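PDB 3OJO: Cap5O from Staphylococcus aureus, which oxidises UDP-N-acetyl-mannosamine with NAD as cofactor, an enzymatic step in the biosynthesis of the staphylococcal capsular polysaccharide. Local coordinates for residues I403-N408 / V417-Y422; V378-D383 / N408-S413; D374-L379 / M398-I403. All coordinates share one frame; numbering follows the deposited sequence.

Interaction 1 (I403-N408 / V417-Y422)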
ATOM      1  N   ILE B 403      21.550 -22.084   2.919  1.00 60.01           N
ATOM      2  CA  ILE B 403      20.880 -20.990   3.623  1.00 57.45           C
ATOM      3  C   ILE B 403      19.599 -20.568   2.887  1.00 58.98           C
ATOM      4  O   ILE B 403      19.665 -20.226   1.701  1.00 58.51           O
ATOM      5  CB  ILE B 403      21.824 -19.759   3.795  1.00 59.98           C
ATOM      6  CG1 ILE B 403      23.064 -20.095   4.645  1.00 60.39           C
ATOM      7  CG2 ILE B 403      21.060 -18.542   4.374  1.00 59.81           C
ATOM      8  CD1 ILE B 403      24.101 -19.006   4.691  1.00 66.94           C
ATOM      9  N   PHE B 404      18.445 -20.555   3.603  1.00 52.31           N
ATOM     10  CA  PHE B 404      17.185 -20.001   3.106  1.00 49.75           C
ATOM     11  C   PHE B 404      16.886 -18.756   3.954  1.00 51.31           C
ATOM     12  O   PHE B 404      16.502 -18.848   5.130  1.00 50.75           O
ATOM     13  CB  PHE B 404      16.006 -20.995   3.095  1.00 50.77           C
ATOM     14  CG  PHE B 404      14.703 -20.392   2.608  1.00 51.37           C
ATOM     15  CD1 PHE B 404      14.690 -19.439   1.588  1.00 53.53           C
ATOM     16  CD2 PHE B 404      13.490 -20.774   3.165  1.00 52.37           C
ATOM     17  CE1 PHE B 404      13.493 -18.861   1.163  1.00 52.79           C
ATOM     18  CE2 PHE B 404      12.294 -20.207   2.723  1.00 54.11           C
ATOM     19  CZ  PHE B 404      12.306 -19.263   1.720  1.00 51.93           C
ATOM     20  N   ASP B 405      17.138 -17.586   3.355  1.00 45.89           N
ATOM     21  CA  ASP B 405      16.987 -16.298   4.011  1.00 43.94           C
ATOM     22  C   ASP B 405      15.651 -15.656   3.660  1.00 47.38           C
ATOM     23  O   ASP B 405      15.455 -15.193   2.540  1.00 47.70           O
ATOM     24  CB  ASP B 405      18.197 -15.412   3.691  1.00 44.64           C
ATOM     25  CG  ASP B 405      18.301 -14.102   4.432  1.00 54.04           C
ATOM     26  OD1 ASP B 405      17.581 -13.925   5.436  1.00 57.84           O
ATOM     27  OD2 ASP B 405      19.111 -13.258   4.020  1.00 54.49           O
ATOM     28  N   THR B 406      14.719 -15.660   4.630  1.00 43.04           N
ATOM     29  CA  THR B 406      13.377 -15.102   4.489  1.00 41.84           C
ATOM     30  C   THR B 406      13.370 -13.577   4.654  1.00 45.85           C
ATOM     31  O   THR B 406      12.341 -12.953   4.391  1.00 44.82           O
ATOM     32  CB  THR B 406      12.394 -15.791   5.471  1.00 36.83           C
ATOM     33  OG1 THR B 406      12.672 -15.381   6.799  1.00 34.72           O
ATOM     34  CG2 THR B 406      12.399 -17.289   5.358  1.00 28.70           C
ATOM     35  N   LYS B 407      14.506 -12.990   5.095  1.00 43.75           N
ATOM     36  CA  LYS B 407      14.662 -11.546   5.364  1.00 43.52           C
ATOM     37  C   LYS B 407      15.585 -10.787   4.388  1.00 48.74           C
ATOM     38  O   LYS B 407      15.588  -9.557   4.418  1.00 48.47           O
ATOM     39  CB  LYS B 407      15.131 -11.307   6.826  1.00 44.45           C
ATOM     40  CG  LYS B 407      14.119 -11.682   7.906  1.00 44.97           C
ATOM     41  CD  LYS B 407      12.870 -10.781   7.927  1.00 45.72           C
ATOM     42  CE  LYS B 407      13.081  -9.422   8.525  1.00 53.77           C
ATOM     43  NZ  LYS B 407      11.786  -8.722   8.718  1.00 75.86           N
ATOM     44  N   ASN B 408      16.361 -11.508   3.539  1.00 46.56           N
ATOM     45  CA  ASN B 408      17.329 -10.946   2.575  1.00 47.21           C
ATOM     46  C   ASN B 408      18.360 -10.035   3.296  1.00 53.82           C
ATOM     47  O   ASN B 408      18.636  -8.906   2.872  1.00 53.72           O
ATOM     48  CB  ASN B 408      16.617 -10.261   1.395  1.00 45.34           C
ATOM     49  CG  ASN B 408      17.513  -9.896   0.238  1.00 55.65           C
ATOM     50  OD1 ASN B 408      18.439 -10.614  -0.132  1.00 50.09           O
ATOM     51  ND2 ASN B 408      17.239  -8.769  -0.376  1.00 42.39           N
ATOM     52  N   VAL B 417      28.921 -22.369   0.234  1.00 79.81           N
ATOM     53  CA  VAL B 417      27.554 -22.238   0.748  1.00 78.14           C
ATOM     54  C   VAL B 417      26.558 -21.880  -0.361  1.00 77.92           C
ATOM     55  O   VAL B 417      26.804 -20.947  -1.133  1.00 76.79           O
ATOM     56  CB  VAL B 417      27.474 -21.230   1.941  1.00 82.21           C
ATOM     57  CG1 VAL B 417      26.126 -21.307   2.643  1.00 81.68           C
ATOM     58  CG2 VAL B 417      28.608 -21.437   2.954  1.00 82.33           C
ATOM     59  N   LEU B 418      25.427 -22.618  -0.423  1.00 71.61           N
ATOM     60  CA  LEU B 418      24.332 -22.352  -1.361  1.00 69.83           C
ATOM     61  C   LEU B 418      23.340 -21.383  -0.695  1.00 70.10           C
ATOM     62  O   LEU B 418      22.661 -21.757   0.265  1.00 68.65           O
ATOM     63  CB  LEU B 418      23.615 -23.648  -1.759  1.00 69.78           C
ATOM     64  CG  LEU B 418      24.340 -24.575  -2.724  1.00 74.23           C
ATOM     65  CD1 LEU B 418      23.788 -25.975  -2.620  1.00 74.59           C
ATOM     66  CD2 LEU B 418      24.213 -24.089  -4.152  1.00 75.72           C
ATOM     67  N   TYR B 419      23.300 -20.127  -1.177  1.00 64.96           N
ATOM     68  CA  TYR B 419      22.433 -19.086  -0.624  1.00 64.12           C
ATOM     69  C   TYR B 419      21.134 -18.859  -1.404  1.00 67.07           C
ATOM     70  O   TYR B 419      21.157 -18.532  -2.594  1.00 66.96           O
ATOM     71  CB  TYR B 419      23.192 -17.759  -0.429  1.00 64.54           C
ATOM     72  CG  TYR B 419      22.312 -16.635   0.073  1.00 64.92           C
ATOM     73  CD1 TYR B 419      21.748 -15.720  -0.809  1.00 66.37           C
ATOM     74  CD2 TYR B 419      22.038 -16.489   1.432  1.00 65.04           C
ATOM     75  CE1 TYR B 419      20.908 -14.705  -0.357  1.00 65.82           C
ATOM     76  CE2 TYR B 419      21.209 -15.471   1.895  1.00 65.60           C
ATOM     77  CZ  TYR B 419      20.644 -14.583   0.996  1.00 70.26           C
ATOM     78  OH  TYR B 419      19.845 -13.565   1.440  1.00 69.17           O
ATOM     79  N   TYR B 420      20.007 -18.915  -0.687  1.00 61.44           N
ATOM     80  CA  TYR B 420      18.690 -18.682  -1.255  1.00 59.71           C
ATOM     81  C   TYR B 420      17.927 -17.560  -0.549  1.00 59.18           C
ATOM     82  O   TYR B 420      18.096 -17.322   0.649  1.00 56.97           O
ATOM     83  CB  TYR B 420      17.859 -19.971  -1.328  1.00 61.07           C
ATOM     84  CG  TYR B 420      18.507 -21.083  -2.125  1.00 63.90           C
ATOM     85  CD1 TYR B 420      19.409 -21.962  -1.529  1.00 66.81           C
ATOM     86  CD2 TYR B 420      18.167 -21.304  -3.458  1.00 64.14           C
ATOM     87  CE1 TYR B 420      19.992 -23.003  -2.252  1.00 67.66           C
ATOM     88  CE2 TYR B 420      18.731 -22.352  -4.186  1.00 64.64           C
ATOM     89  CZ  TYR B 420      19.649 -23.194  -3.579  1.00 72.66           C
ATOM     90  OH  TYR B 420      20.230 -24.220  -4.281  1.00 73.42           O
ATOM     91  N   ASN B 421      17.093 -16.877  -1.340  1.00 54.12           N
ATOM     92  CA  ASN B 421      16.219 -15.739  -1.044  1.00 51.61           C
ATOM     93  C   ASN B 421      14.787 -16.221  -1.231  1.00 52.64           C
ATOM     94  O   ASN B 421      14.558 -17.388  -1.528  1.00 52.61           O
ATOM     95  CB  ASN B 421      16.443 -14.711  -2.176  1.00 46.33           C
ATOM     96  CG  ASN B 421      17.370 -13.585  -1.890  1.00 67.21           C
ATOM     97  OD1 ASN B 421      17.607 -13.217  -0.741  1.00 60.98           O
ATOM     98  ND2 ASN B 421      17.835 -12.942  -2.954  1.00 63.64           N
ATOM     99  N   TYR B 422      13.840 -15.284  -1.215  1.00 46.22           N
ATOM    100  CA  TYR B 422      12.464 -15.528  -1.609  1.00 43.86           C
ATOM    101  C   TYR B 422      12.452 -15.376  -3.137  1.00 47.14           C
ATOM    102  O   TYR B 422      11.584 -15.911  -3.822  1.00 47.48           O
ATOM    103  CB  TYR B 422      11.550 -14.488  -0.971  1.00 43.46           C
ATOM    104  CG  TYR B 422      10.871 -14.931   0.302  1.00 43.14           C
ATOM    105  CD1 TYR B 422      10.314 -16.200   0.413  1.00 44.89           C
ATOM    106  CD2 TYR B 422      10.638 -14.033   1.334  1.00 43.11           C
ATOM    107  CE1 TYR B 422       9.620 -16.589   1.553  1.00 45.42           C
ATOM    108  CE2 TYR B 422       9.945 -14.409   2.477  1.00 43.53           C
ATOM    109  CZ  TYR B 422       9.433 -15.686   2.581  1.00 48.61           C
ATOM    110  OH  TYR B 422       8.757 -16.062   3.715  1.00 47.37           O
TER
HETATM  111  O   HOH W   1      14.161 -13.262   0.914  1.00 35.76           O
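The ring of F404 turns its edge toward the face of Y422 in an offset edge-to-face pair, centroids 5.7 Å apart and planes at 82°. F404 also has N421 O at its edge, 3.2 Å from CE1, and T406 CG2 over one face, while T406 CA lies over a face of Y422. Y420 brings its ring edge to I403 O.

These rings flank two parallel strands, 402-405 and 418-420, the second being the last of a five-stranded parallel sheet in the UDP-binding domain. I403 N bonds to L418 O, Y420 N to I403 O and D405 N to Y420 O, the alternating pattern of parallel pairing. I403 and Y419 share one face of the sheet, I403 CG2 lying 3.7 Å from Y419 CD2.

With CG anti to its backbone N (chi1 177°), Y419 extends along the strands, and its OH donates to D405 OD2 at 2.7 Å. The backbone N atoms of V409 and V410 bond to that same oxygen, and three donors there would be expected to stabilise the charged carboxylate, while D405 OD1 closes an Asx turn with K407 N. Where the strands part, one water takes over, donating to D405 O at 2.8 Å and accepting from Y422 N at 3.0 Å.

Interaction 2 (V378-D383 / N408-S413)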
ATOM      1  N   VAL B 378      20.260 -23.761   7.254  1.00 52.57           N
ATOM      2  CA  VAL B 378      20.263 -22.567   8.125  1.00 51.46           C
ATOM      3  C   VAL B 378      19.096 -21.673   7.671  1.00 51.48           C
ATOM      4  O   VAL B 378      19.038 -21.232   6.513  1.00 50.12           O
ATOM      5  CB  VAL B 378      21.619 -21.818   8.228  1.00 54.91           C
ATOM      6  CG1 VAL B 378      21.432 -20.325   8.516  1.00 53.99           C
ATOM      7  CG2 VAL B 378      22.494 -22.461   9.303  1.00 54.82           C
ATOM      8  N   LEU B 379      18.136 -21.486   8.570  1.00 45.69           N
ATOM      9  CA  LEU B 379      16.939 -20.713   8.290  1.00 44.41           C
ATOM     10  C   LEU B 379      17.031 -19.311   8.889  1.00 47.24           C
ATOM     11  O   LEU B 379      16.987 -19.167  10.111  1.00 46.45           O
ATOM     12  CB  LEU B 379      15.689 -21.480   8.782  1.00 43.71           C
ATOM     13  CG  LEU B 379      14.314 -20.967   8.358  1.00 47.36           C
ATOM     14  CD1 LEU B 379      14.176 -20.883   6.829  1.00 47.20           C
ATOM     15  CD2 LEU B 379      13.217 -21.832   8.944  1.00 47.80           C
ATOM     16  N   ILE B 380      17.146 -18.279   8.025  1.00 43.46           N
ATOM     17  CA  ILE B 380      17.199 -16.895   8.509  1.00 43.51           C
ATOM     18  C   ILE B 380      15.799 -16.221   8.572  1.00 45.22           C
ATOM     19  O   ILE B 380      15.170 -15.939   7.548  1.00 43.29           O
ATOM     20  CB  ILE B 380      18.296 -16.034   7.855  1.00 46.72           C
ATOM     21  CG1 ILE B 380      19.594 -16.841   7.694  1.00 46.12           C
ATOM     22  CG2 ILE B 380      18.503 -14.746   8.669  1.00 49.35           C
ATOM     23  CD1 ILE B 380      20.745 -16.089   7.220  1.00 51.67           C
ATOM     24  N   LEU B 381      15.342 -15.976   9.806  1.00 40.66           N
ATOM     25  CA  LEU B 381      14.022 -15.436  10.134  1.00 39.28           C
ATOM     26  C   LEU B 381      14.015 -14.037  10.747  1.00 44.12           C
ATOM     27  O   LEU B 381      12.943 -13.428  10.806  1.00 41.78           O
ATOM     28  CB  LEU B 381      13.233 -16.416  11.020  1.00 38.01           C
ATOM     29  CG  LEU B 381      13.107 -17.861  10.570  1.00 39.40           C
ATOM     30  CD1 LEU B 381      12.413 -18.646  11.606  1.00 37.22           C
ATOM     31  CD2 LEU B 381      12.387 -17.977   9.225  1.00 41.90           C
ATOM     32  N   SER B 382      15.207 -13.502  11.139  1.00 43.74           N
ATOM     33  CA  SER B 382      15.377 -12.139  11.682  1.00 44.55           C
ATOM     34  C   SER B 382      16.487 -11.391  10.963  1.00 49.20           C
ATOM     35  O   SER B 382      17.462 -12.011  10.556  1.00 49.81           O
ATOM     36  CB  SER B 382      15.643 -12.168  13.183  1.00 47.30           C
ATOM     37  OG  SER B 382      14.566 -12.802  13.856  1.00 54.30           O
ATOM     38  N   ASP B 383      16.338 -10.075  10.789  1.00 46.55           N
ATOM     39  CA  ASP B 383      17.339  -9.251  10.108  1.00 47.13           C
ATOM     40  C   ASP B 383      18.345  -8.571  11.090  1.00 53.27           C
ATOM     41  O   ASP B 383      18.589  -7.359  11.029  1.00 53.04           O
ATOM     42  CB  ASP B 383      16.686  -8.262   9.102  1.00 48.86           C
ATOM     43  CG  ASP B 383      15.712  -7.246   9.681  1.00 59.02           C
ATOM     44  OD1 ASP B 383      15.401  -7.333  10.894  1.00 60.50           O
ATOM     45  OD2 ASP B 383      15.237  -6.387   8.919  1.00 66.48           O
ATOM     46  N   ASN B 408      16.361 -11.508   3.539  1.00 46.56           N
ATOM     47  CA  ASN B 408      17.329 -10.946   2.575  1.00 47.21           C
ATOM     48  C   ASN B 408      18.360 -10.035   3.296  1.00 53.82           C
ATOM     49  O   ASN B 408      18.636  -8.906   2.872  1.00 53.72           O
ATOM     50  CB  ASN B 408      16.617 -10.261   1.395  1.00 45.34           C
ATOM     51  CG  ASN B 408      17.513  -9.896   0.238  1.00 55.65           C
ATOM     52  OD1 ASN B 408      18.439 -10.614  -0.132  1.00 50.09           O
ATOM     53  ND2 ASN B 408      17.239  -8.769  -0.376  1.00 42.39           N
ATOM     54  N   VAL B 409      18.899 -10.551   4.420  1.00 51.22           N
ATOM     55  CA  VAL B 409      19.834  -9.867   5.308  1.00 51.96           C
ATOM     56  C   VAL B 409      21.321 -10.096   4.963  1.00 59.99           C
ATOM     57  O   VAL B 409      22.119  -9.165   5.113  1.00 59.84           O
ATOM     58  CB  VAL B 409      19.475 -10.102   6.811  1.00 55.58           C
ATOM     59  CG1 VAL B 409      19.781 -11.526   7.266  1.00 55.16           C
ATOM     60  CG2 VAL B 409      20.145  -9.082   7.719  1.00 55.45           C
ATOM     61  N   VAL B 410      21.686 -11.310   4.492  1.00 59.71           N
ATOM     62  CA  VAL B 410      23.066 -11.655   4.144  1.00 61.12           C
ATOM     63  C   VAL B 410      23.524 -10.865   2.928  1.00 70.55           C
ATOM     64  O   VAL B 410      22.934 -10.978   1.850  1.00 70.50           O
ATOM     65  CB  VAL B 410      23.310 -13.174   3.976  1.00 64.66           C
ATOM     66  CG1 VAL B 410      24.806 -13.480   3.954  1.00 64.45           C
ATOM     67  CG2 VAL B 410      22.632 -13.965   5.083  1.00 64.22           C
ATOM     68  N   LYS B 411      24.567 -10.055   3.110  1.00 70.97           N
ATOM     69  CA  LYS B 411      25.090  -9.226   2.028  1.00 72.93           C
ATOM     70  C   LYS B 411      26.449  -9.716   1.482  1.00 81.53           C
ATOM     71  O   LYS B 411      26.853  -9.311   0.389  1.00 81.66           O
ATOM     72  CB  LYS B 411      25.039  -7.727   2.388  1.00 75.47           C
ATOM     73  CG  LYS B 411      23.603  -7.277   2.651  1.00 91.42           C
ATOM     74  CD  LYS B 411      23.366  -5.779   2.534  1.00101.79           C
ATOM     75  CE  LYS B 411      21.886  -5.446   2.584  1.00108.32           C
ATOM     76  NZ  LYS B 411      21.225  -5.924   3.830  1.00111.36           N
ATOM     77  N   SER B 412      27.086 -10.674   2.178  1.00 80.87           N
ATOM     78  CA  SER B 412      28.365 -11.279   1.779  1.00 81.53           C
ATOM     79  C   SER B 412      28.149 -12.488   0.856  1.00 88.29           C
ATOM     80  O   SER B 412      27.373 -13.382   1.202  1.00 88.25           O
ATOM     81  CB  SER B 412      29.145 -11.712   3.016  1.00 83.62           C
ATOM     82  OG  SER B 412      28.343 -12.536   3.846  1.00 86.25           O
ATOM     83  N   SER B 413      28.830 -12.521  -0.308  1.00 86.78           N
ATOM     84  CA  SER B 413      28.722 -13.647  -1.251  1.00 87.33           C
ATOM     85  C   SER B 413      29.577 -14.833  -0.797  1.00 91.76           C
ATOM     86  O   SER B 413      30.626 -14.638  -0.173  1.00 91.85           O
ATOM     87  CB  SER B 413      29.095 -13.228  -2.671  1.00 91.33           C
ATOM     88  OG  SER B 413      28.797 -14.264  -3.595  1.00 99.92           O
TER
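I380 has CG1 anti to the carbonyl carbon (chi1 -41°), which leaves CG2 anti to the backbone N, and V409 sets CG1 between its own N and carbonyl carbon (chi1 72°); I380 CG2 and V409 CG1 meet at 3.7 Å. The two side chains cross at about a right angle. The extended end of I380 carries CD1 on to the next residue, where it touches V410 CG2 at 3.6 Å, so the isoleucine presents one branch to each of two consecutive valines.

V409 has a second job. Its CG2 lies against the backbone of D383, 3.7 Å from CA, and reaches CB at 3.8 Å, while the carboxylate of D383 leads away from this apolar patch. The contact between the segments is thus made by aliphatic groups and is small, 173 Å² in all.

S382, whose CB is directed away from the valines, bonds through OG to T324 O. The setting is a parallel alpha/beta domain of Rossmann-like type; here the helix-free connection that follows strand 402-405 packs on I380, the last residue of the neighbouring strand 377-380, at the carboxyl end of the parallel sheet.

Interaction 3 (D374-L379 / M398-I403)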
ATOM      1  N   ASP B 374      26.104 -30.147  12.324  1.00 76.12           N
ATOM      2  CA  ASP B 374      25.506 -31.244  11.540  1.00 76.61           C
ATOM      3  C   ASP B 374      24.141 -30.906  10.923  1.00 79.98           C
ATOM      4  O   ASP B 374      23.367 -31.810  10.575  1.00 80.14           O
ATOM      5  CB  ASP B 374      25.478 -32.584  12.325  1.00 78.88           C
ATOM      6  CG  ASP B 374      26.816 -33.036  12.900  1.00 86.18           C
ATOM      7  OD1 ASP B 374      27.762 -33.271  12.105  1.00 84.82           O
ATOM      8  OD2 ASP B 374      26.901 -33.206  14.134  1.00 91.52           O
ATOM      9  N   ALA B 375      23.857 -29.599  10.778  1.00 74.73           N
ATOM     10  CA  ALA B 375      22.605 -29.108  10.219  1.00 73.03           C
ATOM     11  C   ALA B 375      22.593 -29.187   8.695  1.00 73.06           C
ATOM     12  O   ALA B 375      23.621 -28.961   8.047  1.00 72.60           O
ATOM     13  CB  ALA B 375      22.346 -27.685  10.682  1.00 73.66           C
ATOM     14  N   SER B 376      21.416 -29.529   8.134  1.00 66.69           N
ATOM     15  CA  SER B 376      21.182 -29.605   6.690  1.00 65.13           C
ATOM     16  C   SER B 376      20.778 -28.239   6.104  1.00 64.92           C
ATOM     17  O   SER B 376      21.068 -27.984   4.937  1.00 64.49           O
ATOM     18  CB  SER B 376      20.116 -30.645   6.374  1.00 69.08           C
ATOM     19  OG  SER B 376      20.521 -31.927   6.821  1.00 81.66           O
ATOM     20  N   LEU B 377      20.129 -27.359   6.912  1.00 58.31           N
ATOM     21  CA  LEU B 377      19.666 -26.026   6.493  1.00 56.11           C
ATOM     22  C   LEU B 377      19.745 -24.959   7.593  1.00 56.68           C
ATOM     23  O   LEU B 377      19.347 -25.219   8.719  1.00 56.10           O
ATOM     24  CB  LEU B 377      18.220 -26.125   5.926  1.00 55.53           C
ATOM     25  CG  LEU B 377      17.401 -24.834   5.716  1.00 59.24           C
ATOM     26  CD1 LEU B 377      17.869 -24.034   4.493  1.00 59.41           C
ATOM     27  CD2 LEU B 377      15.918 -25.135   5.650  1.00 58.88           C
ATOM     28  N   VAL B 378      20.260 -23.761   7.254  1.00 52.57           N
ATOM     29  CA  VAL B 378      20.263 -22.567   8.125  1.00 51.46           C
ATOM     30  C   VAL B 378      19.096 -21.673   7.671  1.00 51.48           C
ATOM     31  O   VAL B 378      19.038 -21.232   6.513  1.00 50.12           O
ATOM     32  CB  VAL B 378      21.619 -21.818   8.228  1.00 54.91           C
ATOM     33  CG1 VAL B 378      21.432 -20.325   8.516  1.00 53.99           C
ATOM     34  CG2 VAL B 378      22.494 -22.461   9.303  1.00 54.82           C
ATOM     35  N   LEU B 379      18.136 -21.486   8.570  1.00 45.69           N
ATOM     36  CA  LEU B 379      16.939 -20.713   8.290  1.00 44.41           C
ATOM     37  C   LEU B 379      17.031 -19.311   8.889  1.00 47.24           C
ATOM     38  O   LEU B 379      16.987 -19.167  10.111  1.00 46.45           O
ATOM     39  CB  LEU B 379      15.689 -21.480   8.782  1.00 43.71           C
ATOM     40  CG  LEU B 379      14.314 -20.967   8.358  1.00 47.36           C
ATOM     41  CD1 LEU B 379      14.176 -20.883   6.829  1.00 47.20           C
ATOM     42  CD2 LEU B 379      13.217 -21.832   8.944  1.00 47.80           C
ATOM     43  N   MET B 398      28.304 -27.563   9.283  1.00 72.15           N
ATOM     44  CA  MET B 398      27.045 -28.038   8.684  1.00 70.57           C
ATOM     45  C   MET B 398      27.176 -29.326   7.871  1.00 72.01           C
ATOM     46  O   MET B 398      28.172 -29.510   7.167  1.00 71.41           O
ATOM     47  CB  MET B 398      26.430 -26.954   7.786  1.00 72.48           C
ATOM     48  CG  MET B 398      25.653 -25.895   8.528  1.00 75.22           C
ATOM     49  SD  MET B 398      24.578 -25.009   7.377  1.00 78.16           S
ATOM     50  CE  MET B 398      23.122 -25.809   7.587  1.00 74.72           C
ATOM     51  N   LYS B 399      26.125 -30.175   7.910  1.00 67.47           N
ATOM     52  CA  LYS B 399      26.026 -31.423   7.139  1.00 67.10           C
ATOM     53  C   LYS B 399      25.852 -31.070   5.657  1.00 74.08           C
ATOM     54  O   LYS B 399      26.304 -31.818   4.785  1.00 74.03           O
ATOM     55  CB  LYS B 399      24.846 -32.280   7.638  1.00 67.96           C
ATOM     56  CG  LYS B 399      24.735 -33.644   6.975  1.00 68.19           C
ATOM     57  CD  LYS B 399      23.729 -34.552   7.652  1.00 75.12           C
ATOM     58  CE  LYS B 399      23.726 -35.918   7.005  1.00 88.01           C
ATOM     59  NZ  LYS B 399      23.113 -36.951   7.877  1.00 98.34           N
ATOM     60  N   HIS B 400      25.179 -29.927   5.386  1.00 71.92           N
ATOM     61  CA  HIS B 400      24.941 -29.359   4.059  1.00 71.87           C
ATOM     62  C   HIS B 400      24.957 -27.846   4.213  1.00 75.93           C
ATOM     63  O   HIS B 400      24.169 -27.311   4.984  1.00 75.93           O
ATOM     64  CB  HIS B 400      23.586 -29.814   3.494  1.00 72.65           C
ATOM     65  CG  HIS B 400      23.462 -31.294   3.319  1.00 76.00           C
ATOM     66  ND1 HIS B 400      24.047 -31.947   2.249  1.00 77.72           N
ATOM     67  CD2 HIS B 400      22.805 -32.198   4.081  1.00 77.60           C
ATOM     68  CE1 HIS B 400      23.736 -33.227   2.401  1.00 77.06           C
ATOM     69  NE2 HIS B 400      22.986 -33.424   3.486  1.00 77.31           N
ATOM     70  N   LYS B 401      25.869 -27.156   3.520  1.00 72.48           N
ATOM     71  CA  LYS B 401      25.970 -25.701   3.607  1.00 72.14           C
ATOM     72  C   LYS B 401      24.905 -24.977   2.744  1.00 74.62           C
ATOM     73  O   LYS B 401      25.211 -24.456   1.661  1.00 73.82           O
ATOM     74  CB  LYS B 401      27.403 -25.215   3.316  1.00 75.46           C
ATOM     75  CG  LYS B 401      28.427 -25.622   4.374  1.00 95.67           C
ATOM     76  CD  LYS B 401      29.810 -25.063   4.052  1.00107.91           C
ATOM     77  CE  LYS B 401      30.917 -25.815   4.745  1.00120.73           C
ATOM     78  NZ  LYS B 401      32.249 -25.213   4.469  1.00131.29           N
ATOM     79  N   VAL B 402      23.637 -24.982   3.222  1.00 69.85           N
ATOM     80  CA  VAL B 402      22.527 -24.296   2.545  1.00 68.43           C
ATOM     81  C   VAL B 402      21.824 -23.283   3.457  1.00 67.32           C
ATOM     82  O   VAL B 402      21.570 -23.574   4.626  1.00 66.96           O
ATOM     83  CB  VAL B 402      21.549 -25.187   1.715  1.00 73.03           C
ATOM     84  CG1 VAL B 402      22.293 -26.247   0.901  1.00 73.03           C
ATOM     85  CG2 VAL B 402      20.474 -25.824   2.576  1.00 72.93           C
ATOM     86  N   ILE B 403      21.550 -22.084   2.919  1.00 60.01           N
ATOM     87  CA  ILE B 403      20.880 -20.990   3.623  1.00 57.45           C
ATOM     88  C   ILE B 403      19.599 -20.568   2.887  1.00 58.98           C
ATOM     89  O   ILE B 403      19.665 -20.226   1.701  1.00 58.51           O
ATOM     90  CB  ILE B 403      21.824 -19.759   3.795  1.00 59.98           C
ATOM     91  CG1 ILE B 403      23.064 -20.095   4.645  1.00 60.39           C
ATOM     92  CG2 ILE B 403      21.060 -18.542   4.374  1.00 59.81           C
ATOM     93  CD1 ILE B 403      24.101 -19.006   4.691  1.00 66.94           C
TER
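A375 O is the acceptor that ties the two segments together ahead of the strands. H400 N donates to it at 3.2 Å with an N-H...O angle of 160°, and K399 N comes closer, 2.8 Å, but makes only a weak bond at 129°. The bend of M398 at chi3 (97°) folds its CE methyl back onto the same carbonyl. Separately, M398 SD touches V378 CG2 at 3.8 Å.

Farther along, regular parallel pairing takes over: V378 N donates almost straight to V402 O at 2.9 Å. V378 O receives a CA-H...O contact from I403, its CA 3.4 Å away, besides pairing with the backbone of F404. Between these bonds S376 O and H400 O face each other at 3.2 Å as two acceptors, with no bond between them. H400 O instead takes a weak bond from V402 N, closing an inverse gamma turn centred on K401.

S376 OG sits in the plane of the H400 ring, at its edge, 3.6 Å from CD2. Both polar groups are satisfied by S314, S376 OG bonding to its backbone O and H400 NE2 to its OG.

L377 CD1 meets V402 CG2 at 3.7 Å, and L377 also rests on T306 and I310 of helix 286-312. A375 lies against K317 and T319 of strand 317-321, the neighbour of strand 377-380 away from strand 402-405.

All three contacts are built on one parallel sheet, with strand 402-405 between 377-380 and 418-420; interaction 2 sets a loop against one of its strands. Interactions 1 and 3 share I403 and have centres about 11 Å apart; L418 N and K401 O, at 2.8 Å, probably hydrogen-bond between them. Interactions 1 and 2, about 6 Å centre to centre, are joined more closely: I380 O lies 2.7 Å from T406 OG1 and I380 N 3.0 Å from F404 O, both probable hydrogen bonds. Interaction 3 lies toward the amino ends of the strands and interaction 2 at the carboxyl end of 377-380. The set lies away from the NAD site, although the D383 side chain is about 6 Å from a bound pyridine-2,6-dicarboxylic acid.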